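Local coordinates for 178aa long hypothetical molybdenum cofactor biosynthesis protein B (Sulfolobus tokodaii, PDB 3IWT) that probably takes part in molybdenum cofactor biosynthesis as a MoaB protein, with a domain that is likely to bind molybdopterin, at residues L16-I21 with Q47-N52; K55-S60 with D80-I85; I146-P151 with P167-L172. All coordinates share one frame; numbering follows the deposited sequence.

Contact 1: residues L16-I21 with Q47-N52; sequences LNFYVI and QLLIEN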
loop_
_atom_site.group_PDB
_atom_site.type_symbol
_atom_site.label_atom_id
_atom_site.label_comp_id
_atom_site.label_asym_id
_atom_site.label_seq_id
_atom_site.Cartn_x
_atom_site.Cartn_y
_atom_site.Cartn_z
ATOM N N LEU A 16 31.734 -15.176 3.123
ATOM C CA LEU A 16 30.425 -14.954 3.744
ATOM C C LEU A 16 29.721 -16.292 3.969
ATOM O O LEU A 16 29.992 -17.274 3.280
ATOM C CB LEU A 16 29.577 -14.023 2.875
ATOM C CG LEU A 16 30.090 -12.589 2.694
ATOM C CD1 LEU A 16 29.302 -11.901 1.584
ATOM C CD2 LEU A 16 30.046 -11.795 4.016
ATOM N N ASN A 17 28.829 -16.318 4.951
ATOM C CA ASN A 17 28.040 -17.504 5.314
ATOM C C ASN A 17 26.631 -17.472 4.691
ATOM O O ASN A 17 25.850 -16.517 4.890
ATOM C CB ASN A 17 27.898 -17.606 6.824
ATOM C CG ASN A 17 29.226 -17.753 7.558
ATOM O OD1 ASN A 17 29.392 -17.209 8.654
ATOM N ND2 ASN A 17 30.124 -18.522 7.016
ATOM N N PHE A 18 26.296 -18.527 3.962
ATOM C CA PHE A 18 25.043 -18.600 3.198
ATOM C C PHE A 18 24.178 -19.727 3.734
ATOM O O PHE A 18 24.694 -20.777 4.131
ATOM C CB PHE A 18 25.332 -18.858 1.717
ATOM C CG PHE A 18 25.890 -17.672 0.986
ATOM C CD1 PHE A 18 27.189 -17.283 1.192
ATOM C CD2 PHE A 18 25.088 -16.928 0.110
ATOM C CE1 PHE A 18 27.735 -16.203 0.525
ATOM C CE2 PHE A 18 25.625 -15.831 -0.579
ATOM C CZ PHE A 18 26.946 -15.458 -0.342
ATOM N N TYR A 19 22.861 -19.502 3.736
ATOM C CA TYR A 19 21.880 -20.534 4.014
ATOM C C TYR A 19 21.027 -20.718 2.754
ATOM O O TYR A 19 20.524 -19.737 2.185
ATOM C CB TYR A 19 20.995 -20.105 5.181
ATOM C CG TYR A 19 20.175 -21.198 5.802
ATOM C CD1 TYR A 19 20.458 -21.643 7.090
ATOM C CD2 TYR A 19 19.107 -21.764 5.129
ATOM C CE1 TYR A 19 19.682 -22.612 7.702
ATOM C CE2 TYR A 19 18.353 -22.760 5.704
ATOM C CZ TYR A 19 18.641 -23.175 7.000
ATOM O OH TYR A 19 17.866 -24.129 7.595
ATOM N N VAL A 20 20.845 -21.970 2.338
ATOM C CA VAL A 20 20.199 -22.256 1.053
ATOM C C VAL A 20 18.843 -22.919 1.302
ATOM O O VAL A 20 18.761 -23.893 2.044
ATOM C CB VAL A 20 21.064 -23.159 0.145
ATOM C CG1 VAL A 20 20.374 -23.432 -1.204
ATOM C CG2 VAL A 20 22.435 -22.522 -0.096
ATOM N N ILE A 21 17.800 -22.414 0.656
ATOM C CA ILE A 21 16.455 -22.971 0.840
ATOM C C ILE A 21 15.864 -23.388 -0.500
ATOM O O ILE A 21 15.741 -22.574 -1.430
ATOM C CB ILE A 21 15.506 -21.980 1.545
ATOM C CG1 ILE A 21 16.074 -21.516 2.889
ATOM C CG2 ILE A 21 14.078 -22.590 1.725
ATOM C CD1 ILE A 21 15.230 -20.402 3.553
ATOM N N GLN A 47 27.613 -25.257 -4.872
ATOM C CA GLN A 47 28.844 -25.476 -5.649
ATOM C C GLN A 47 29.505 -24.123 -5.992
ATOM O O GLN A 47 30.703 -23.925 -5.750
ATOM C CB GLN A 47 28.457 -26.186 -6.960
ATOM C CG GLN A 47 29.181 -27.471 -7.323
ATOM C CD GLN A 47 29.120 -27.731 -8.828
ATOM O OE1 GLN A 47 28.032 -27.821 -9.408
ATOM N NE2 GLN A 47 30.279 -27.803 -9.469
ATOM N N LEU A 48 28.703 -23.201 -6.556
ATOM C CA LEU A 48 29.213 -21.897 -6.996
ATOM C C LEU A 48 29.612 -21.032 -5.821
ATOM O O LEU A 48 30.625 -20.337 -5.873
ATOM C CB LEU A 48 28.197 -21.131 -7.873
ATOM C CG LEU A 48 28.037 -21.563 -9.339
ATOM C CD1 LEU A 48 26.871 -20.826 -10.002
ATOM C CD2 LEU A 48 29.336 -21.365 -10.106
ATOM N N LEU A 49 28.784 -21.035 -4.764
ATOM C CA LEU A 49 29.086 -20.267 -3.558
ATOM C C LEU A 49 30.382 -20.730 -2.912
ATOM O O LEU A 49 31.242 -19.903 -2.569
ATOM C CB LEU A 49 27.982 -20.363 -2.501
ATOM C CG LEU A 49 26.719 -19.541 -2.755
ATOM C CD1 LEU A 49 25.682 -19.941 -1.696
ATOM C CD2 LEU A 49 26.976 -18.009 -2.766
ATOM N N ILE A 50 30.566 -22.053 -2.813
ATOM C CA ILE A 50 31.836 -22.684 -2.300
ATOM C C ILE A 50 33.075 -22.489 -3.191
ATOM O O ILE A 50 34.267 -22.353 -2.714
ATOM C CB ILE A 50 31.618 -24.211 -2.053
ATOM C CG1 ILE A 50 30.661 -24.399 -0.855
ATOM C CG2 ILE A 50 32.949 -24.916 -1.804
ATOM C CD1 ILE A 50 30.121 -25.800 -0.641
ATOM N N GLU A 51 32.868 -22.601 -4.491
ATOM C CA GLU A 51 33.920 -22.372 -5.479
ATOM C C GLU A 51 34.459 -20.947 -5.369
ATOM O O GLU A 51 35.610 -20.678 -5.721
ATOM C CB GLU A 51 33.344 -22.603 -6.876
ATOM C CG GLU A 51 34.253 -22.266 -8.030
ATOM C CD GLU A 51 33.582 -22.571 -9.349
ATOM O OE1 GLU A 51 33.940 -23.661 -9.933
ATOM O OE2 GLU A 51 32.681 -21.718 -9.775
ATOM N N ASN A 52 33.607 -20.034 -4.893
ATOM C CA ASN A 52 33.959 -18.623 -4.760
ATOM C C ASN A 52 34.395 -18.185 -3.357
ATOM O O ASN A 52 34.601 -16.969 -3.121
ATOM C CB ASN A 52 32.812 -17.764 -5.282
ATOM C CG ASN A 52 32.803 -17.678 -6.787
ATOM O OD1 ASN A 52 33.337 -16.723 -7.336
ATOM N ND2 ASN A 52 32.243 -18.693 -7.471
#
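L49 of helix 40-51 lies over the ring of F18 on strand 17-23. Its two methyl groups divide the work. CD2 sits above the middle of the ring: it is 3.5 Å from the centroid of the F18 ring and 15° off the ring normal. This is a CH-pi contact to the face. The closest pair is L49 CD2 and F18 CE2, at 3.4 Å. CD1 lies nearer the root of the side chain, 3.5 Å from F18 CG, and also touches F18 CB. The leucine fork therefore spans the aromatic from its centre back to the first carbon. In each residue chi1 (-73° for F18, -76° for L49) puts CG beside its own backbone N. Both side chains point into the space between strand and helix, and there they cross obliquely.

V20, two residues along the strand, points to the same side and adds a looser touch, V20 CG2 to L49 CD1 at 4.4 Å. No hydrogen bond joins the two segments, and the three touching residues are all buried. Other neighbours close in around them: I56 of strand 55-62 and L161 of helix 154-176 touch L49, and the ring of H54 meets that of F18. At the end of the helix, N52 turns its amide back on the chain, and its ND2 donates to L48 O at 2.8 Å.

Helix 40-51 thus lies against one face of the sheet, and alternate residues of strand 17-23 meet it. Such helix-on-sheet packing is typical of the alpha/beta fold of the MogA/MoaB family.

Contact 2: residues K55-S60 with D80-I85; sequences KIIGYS and DEVDVI
The two ends of a beta-alpha-beta crossover meet here: strand 55-62, at the edge of the sheet within this chain, and the loop leading into strand 84-88. I57 reaches across to E81 and V82. Its CG1 stands between the backbone N and the carbonyl carbon (chi1 64°), and the chain then extends to CD1. That terminal methyl does most of the touching. I57 CD1 lies 3.7 Å from V82 CG2 and equally 3.7 Å from E81 CB. It also comes up to the backbone N of V82, so it rests against the main chain of the loop as well as its side chains. I57 CG1 follows behind, 4.0 Å from V82 CG2. The side chains of I57 and V82 cross at a slant. E81 gives only the root of its side chain; its chain bends at chi2 (76°) and carries the carboxylate away from I57. V82 is buried, while E81 is exposed. The side chains meet by van der Waals contact alone, with no hydrogen bond between the segments.

Strand 17-23 runs between the two strands in the sheet. I57 bonds through its backbone to F18, and D83 OD2 takes a hydrogen bond from N17 N. Helix 66-77 makes the crossover and packs on S60 and I85.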
loop_
_atom_site.group_PDB
_atom_site.type_symbol
_atom_site.label_atom_id
_atom_site.label_comp_id
_atom_site.label_asym_id
_atom_site.label_seq_id
_atom_site.Cartn_x
_atom_site.Cartn_y
_atom_site.Cartn_z
ATOM N N LYS A 55 30.921 -19.973 2.445
ATOM C CA LYS A 55 30.539 -21.141 3.228
ATOM C C LYS A 55 29.033 -21.374 3.211
ATOM O O LYS A 55 28.236 -20.405 3.180
ATOM C CB LYS A 55 30.987 -20.961 4.679
ATOM C CG LYS A 55 32.466 -20.667 4.873
ATOM C CD LYS A 55 33.310 -21.801 4.354
ATOM C CE LYS A 55 34.759 -21.710 4.831
ATOM N NZ LYS A 55 35.518 -22.949 4.438
ATOM N N ILE A 56 28.628 -22.645 3.218
ATOM C CA ILE A 56 27.205 -22.988 3.361
ATOM C C ILE A 56 27.025 -23.431 4.789
ATOM O O ILE A 56 27.629 -24.427 5.213
ATOM C CB ILE A 56 26.765 -24.146 2.419
ATOM C CG1 ILE A 56 27.137 -23.850 0.956
ATOM C CG2 ILE A 56 25.260 -24.440 2.600
ATOM C CD1 ILE A 56 26.764 -22.472 0.427
ATOM N N ILE A 57 26.251 -22.692 5.569
ATOM C CA ILE A 57 26.078 -23.097 6.933
ATOM C C ILE A 57 24.731 -23.719 7.241
ATOM O O ILE A 57 24.531 -24.199 8.337
ATOM C CB ILE A 57 26.512 -22.014 7.940
ATOM C CG1 ILE A 57 25.668 -20.756 7.848
ATOM C CG2 ILE A 57 28.042 -21.749 7.773
ATOM C CD1 ILE A 57 25.847 -19.915 9.115
ATOM N N GLY A 58 23.824 -23.765 6.266
ATOM C CA GLY A 58 22.618 -24.544 6.433
ATOM C C GLY A 58 21.822 -24.681 5.161
ATOM O O GLY A 58 22.086 -23.983 4.175
ATOM N N TYR A 59 20.870 -25.607 5.187
ATOM C CA TYR A 59 20.039 -25.922 4.014
ATOM C C TYR A 59 18.717 -26.500 4.461
ATOM O O TYR A 59 18.664 -27.243 5.448
ATOM C CB TYR A 59 20.758 -26.937 3.122
ATOM C CG TYR A 59 19.899 -27.586 2.029
ATOM C CD1 TYR A 59 19.526 -26.879 0.882
ATOM C CD2 TYR A 59 19.516 -28.928 2.122
ATOM C CE1 TYR A 59 18.750 -27.470 -0.120
ATOM C CE2 TYR A 59 18.749 -29.537 1.111
ATOM C CZ TYR A 59 18.367 -28.802 0.000
ATOM O OH TYR A 59 17.623 -29.426 -0.991
ATOM N N SER A 60 17.648 -26.160 3.755
ATOM C CA SER A 60 16.361 -26.768 4.014
ATOM C C SER A 60 15.556 -26.914 2.729
ATOM O O SER A 60 15.791 -26.196 1.740
ATOM C CB SER A 60 15.582 -25.963 5.056
ATOM O OG SER A 60 15.327 -24.655 4.593
ATOM N N ASP A 80 22.681 -16.427 13.978
ATOM C CA ASP A 80 23.431 -15.173 13.919
ATOM C C ASP A 80 24.534 -15.168 12.862
ATOM O O ASP A 80 24.786 -14.131 12.236
ATOM C CB ASP A 80 24.047 -14.867 15.264
ATOM C CG ASP A 80 23.019 -14.487 16.296
ATOM O OD1 ASP A 80 21.828 -14.276 15.975
ATOM O OD2 ASP A 80 23.440 -14.389 17.435
ATOM N N GLU A 81 25.162 -16.317 12.659
ATOM C CA GLU A 81 26.268 -16.455 11.719
ATOM C C GLU A 81 25.836 -16.337 10.246
ATOM O O GLU A 81 26.648 -16.045 9.386
ATOM C CB GLU A 81 26.991 -17.789 11.954
ATOM C CG GLU A 81 27.708 -17.880 13.318
ATOM C CD GLU A 81 26.790 -18.123 14.546
ATOM O OE1 GLU A 81 25.580 -18.411 14.405
ATOM O OE2 GLU A 81 27.310 -18.046 15.705
ATOM N N VAL A 82 24.556 -16.538 9.953
ATOM C CA VAL A 82 24.086 -16.419 8.561
ATOM C C VAL A 82 24.241 -14.978 8.072
ATOM O O VAL A 82 23.773 -14.045 8.728
ATOM C CB VAL A 82 22.614 -16.912 8.394
ATOM C CG1 VAL A 82 22.059 -16.528 7.000
ATOM C CG2 VAL A 82 22.523 -18.426 8.620
ATOM N N ASP A 83 24.893 -14.793 6.924
ATOM C CA ASP A 83 24.977 -13.464 6.287
ATOM C C ASP A 83 23.940 -13.262 5.185
ATOM O O ASP A 83 23.375 -12.169 5.025
ATOM C CB ASP A 83 26.380 -13.224 5.717
ATOM C CG ASP A 83 27.459 -13.310 6.765
ATOM O OD1 ASP A 83 27.308 -12.664 7.811
ATOM O OD2 ASP A 83 28.465 -14.025 6.550
ATOM N N VAL A 84 23.708 -14.314 4.409
ATOM C CA VAL A 84 22.860 -14.235 3.228
ATOM C C VAL A 84 22.024 -15.526 3.164
ATOM O O VAL A 84 22.537 -16.639 3.424
ATOM C CB VAL A 84 23.699 -14.130 1.919
ATOM C CG1 VAL A 84 22.796 -13.981 0.676
ATOM C CG2 VAL A 84 24.752 -13.006 1.986
ATOM N N ILE A 85 20.766 -15.360 2.782
ATOM C CA ILE A 85 19.849 -16.459 2.519
ATOM C C ILE A 85 19.511 -16.419 1.032
ATOM O O ILE A 85 19.127 -15.366 0.516
ATOM C CB ILE A 85 18.545 -16.341 3.339
ATOM C CG1 ILE A 85 18.842 -16.338 4.846
ATOM C CG2 ILE A 85 17.554 -17.483 2.948
ATOM C CD1 ILE A 85 17.676 -15.868 5.767
#

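Contact 3: residues I146-P151 with P167-L172; sequences IVYLLP and PEVGHL
L172 sets CG anti to its backbone N (chi1 -173°). CD2 continues the extended line of the chain, anti to CA, and reaches the hydroxyl end of Y148. Y148 has CG anti to its carbonyl carbon (chi1 -67°), and its ring reaches from the strand to the helix. The two side chains come from opposite directions, and Y148 OH stands 3.4 Å from L172 CD2. V169 meets the same ring at its edge, near the ring plane. Its CG2 lies 4.0 Å from Y148 CE2 and 3.9 Å from Y148 OH. I146, two residues earlier on the strand, points to the same side. Its CG2 is 4.0 Å from L172 CD2, and its CD1 lies 4.0 Å from L172 CG, so the isoleucine meets the leucine with both branches.

The pairing joins strand 145-150 to the later turns of helix 154-176, the helix that follows it in the alpha/beta fold. The helix returns against the strand: the axes of the short segments lie 10.6 Å apart, at 151°. All four side chains are buried, and no hydrogen bond links the two segments. Replacing L172 by an alanine would remove CD2 and is likely to open a gap between I146 and the end of Y148, leaving both without their leucine partner.

The Y148 hydroxyl has its polar partner in the second subunit, where it is hydrogen-bonded to the OH of Y133. L134 of that subunit packs on L172. Within the first subunit, F114 meets the Y148 ring edge-to-face, and V84 of strand 84-88 touches both Y148 and V169.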
loop_
_atom_site.group_PDB
_atom_site.type_symbol
_atom_site.label_atom_id
_atom_site.label_comp_id
_atom_site.label_asym_id
_atom_site.label_seq_id
_atom_site.Cartn_x
_atom_site.Cartn_y
_atom_site.Cartn_z
ATOM N N ILE A 146 21.071 -10.348 4.009
ATOM C CA ILE A 146 20.565 -10.164 2.664
ATOM C C ILE A 146 19.783 -11.432 2.298
ATOM O O ILE A 146 20.128 -12.543 2.715
ATOM C CB ILE A 146 21.717 -9.961 1.652
ATOM C CG1 ILE A 146 22.683 -8.856 2.129
ATOM C CG2 ILE A 146 21.166 -9.666 0.233
ATOM C CD1 ILE A 146 22.010 -7.542 2.605
ATOM N N VAL A 147 18.719 -11.261 1.526
ATOM C CA VAL A 147 17.902 -12.380 1.112
ATOM C C VAL A 147 17.683 -12.291 -0.392
ATOM O O VAL A 147 17.303 -11.230 -0.882
ATOM C CB VAL A 147 16.526 -12.378 1.824
ATOM C CG1 VAL A 147 15.655 -13.534 1.301
ATOM C CG2 VAL A 147 16.682 -12.399 3.393
ATOM N N TYR A 148 17.935 -13.395 -1.106
ATOM C CA TYR A 148 17.689 -13.477 -2.545
ATOM C C TYR A 148 16.670 -14.583 -2.780
ATOM O O TYR A 148 16.875 -15.722 -2.356
ATOM C CB TYR A 148 18.956 -13.773 -3.335
ATOM C CG TYR A 148 20.020 -12.687 -3.331
ATOM C CD1 TYR A 148 19.979 -11.650 -4.246
ATOM C CD2 TYR A 148 21.103 -12.730 -2.433
ATOM C CE1 TYR A 148 20.975 -10.663 -4.255
ATOM C CE2 TYR A 148 22.075 -11.745 -2.424
ATOM C CZ TYR A 148 22.032 -10.725 -3.354
ATOM O OH TYR A 148 23.026 -9.757 -3.351
ATOM N N LEU A 149 15.570 -14.228 -3.441
ATOM C CA LEU A 149 14.533 -15.167 -3.805
ATOM C C LEU A 149 14.638 -15.454 -5.291
ATOM O O LEU A 149 14.245 -14.640 -6.129
ATOM C CB LEU A 149 13.144 -14.594 -3.476
ATOM C CG LEU A 149 12.899 -14.022 -2.080
ATOM C CD1 LEU A 149 11.449 -13.431 -1.980
ATOM C CD2 LEU A 149 13.184 -15.089 -0.981
ATOM N N LEU A 150 15.178 -16.623 -5.624
ATOM C CA LEU A 150 15.478 -16.970 -7.007
ATOM C C LEU A 150 14.481 -17.953 -7.624
ATOM O O LEU A 150 13.830 -18.697 -6.909
ATOM C CB LEU A 150 16.886 -17.550 -7.106
ATOM C CG LEU A 150 18.034 -16.703 -6.527
ATOM C CD1 LEU A 150 19.450 -17.403 -6.759
ATOM C CD2 LEU A 150 17.974 -15.224 -7.099
ATOM N N PRO A 151 14.428 -18.006 -8.966
ATOM C CA PRO A 151 13.578 -19.024 -9.612
ATOM C C PRO A 151 13.993 -20.489 -9.390
ATOM O O PRO A 151 15.112 -20.788 -8.896
ATOM C CB PRO A 151 13.653 -18.670 -11.103
ATOM C CG PRO A 151 14.191 -17.233 -11.143
ATOM C CD PRO A 151 15.135 -17.178 -9.968
ATOM N N PRO A 167 29.191 -10.958 -7.696
ATOM C CA PRO A 167 29.936 -9.689 -7.844
ATOM C C PRO A 167 29.646 -8.562 -6.845
ATOM O O PRO A 167 30.521 -7.717 -6.617
ATOM C CB PRO A 167 29.551 -9.228 -9.262
ATOM C CG PRO A 167 29.049 -10.451 -9.939
ATOM C CD PRO A 167 28.324 -11.184 -8.867
ATOM N N GLU A 168 28.438 -8.530 -6.279
ATOM C CA GLU A 168 28.006 -7.411 -5.438
ATOM C C GLU A 168 27.658 -7.730 -3.996
ATOM O O GLU A 168 27.507 -6.808 -3.209
ATOM C CB GLU A 168 26.784 -6.723 -6.066
ATOM C CG GLU A 168 27.080 -6.092 -7.416
ATOM C CD GLU A 168 28.181 -5.043 -7.368
ATOM O OE1 GLU A 168 28.359 -4.363 -6.340
ATOM O OE2 GLU A 168 28.856 -4.894 -8.392
ATOM N N VAL A 169 27.484 -9.001 -3.654
ATOM C CA VAL A 169 26.972 -9.365 -2.336
ATOM C C VAL A 169 27.926 -8.937 -1.205
ATOM O O VAL A 169 27.467 -8.538 -0.131
ATOM C CB VAL A 169 26.628 -10.887 -2.236
ATOM C CG1 VAL A 169 27.875 -11.737 -2.251
ATOM C CG2 VAL A 169 25.780 -11.183 -0.982
ATOM N N GLY A 170 29.231 -9.004 -1.450
ATOM C CA GLY A 170 30.217 -8.555 -0.465
ATOM C C GLY A 170 30.016 -7.107 -0.059
ATOM O O GLY A 170 29.902 -6.799 1.124
ATOM N N HIS A 171 29.954 -6.222 -1.051
ATOM C CA HIS A 171 29.757 -4.782 -0.824
ATOM C C HIS A 171 28.395 -4.473 -0.204
ATOM O O HIS A 171 28.265 -3.596 0.658
ATOM C CB HIS A 171 29.920 -3.991 -2.142
ATOM C CG HIS A 171 29.652 -2.522 -2.000
ATOM N ND1 HIS A 171 28.647 -1.877 -2.694
ATOM C CD2 HIS A 171 30.236 -1.580 -1.221
ATOM C CE1 HIS A 171 28.628 -0.598 -2.348
ATOM N NE2 HIS A 171 29.582 -0.393 -1.456
ATOM N N LEU A 172 27.376 -5.196 -0.629
ATOM C CA LEU A 172 26.043 -5.042 -0.052
ATOM C C LEU A 172 25.983 -5.414 1.443
ATOM O O LEU A 172 25.404 -4.680 2.261
ATOM C CB LEU A 172 25.078 -5.896 -0.867
ATOM C CG LEU A 172 23.586 -5.838 -0.631
ATOM C CD1 LEU A 172 22.986 -4.405 -0.639
ATOM C CD2 LEU A 172 22.973 -6.716 -1.733
#

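All three contacts reach the same sheet. Contacts 1 and 3 are buried and each packs a helix on a strand; contact 2 is only partly buried and ties an edge strand to a turn. None has a hydrogen bond between its own segments. Hydrogen bonds run between the contacts instead: F18 N to K55 O joins contacts 1 and 2, and I85 O with Y148 N joins contacts 2 and 3. Contacts 1 and 3 meet through L16 and F18 against V169. The chemistry shifts with place. Contact 1 is a methyl over an aromatic face, contact 2 is aliphatic, and contact 3 adds a tyrosine hydroxyl bonded to another subunit.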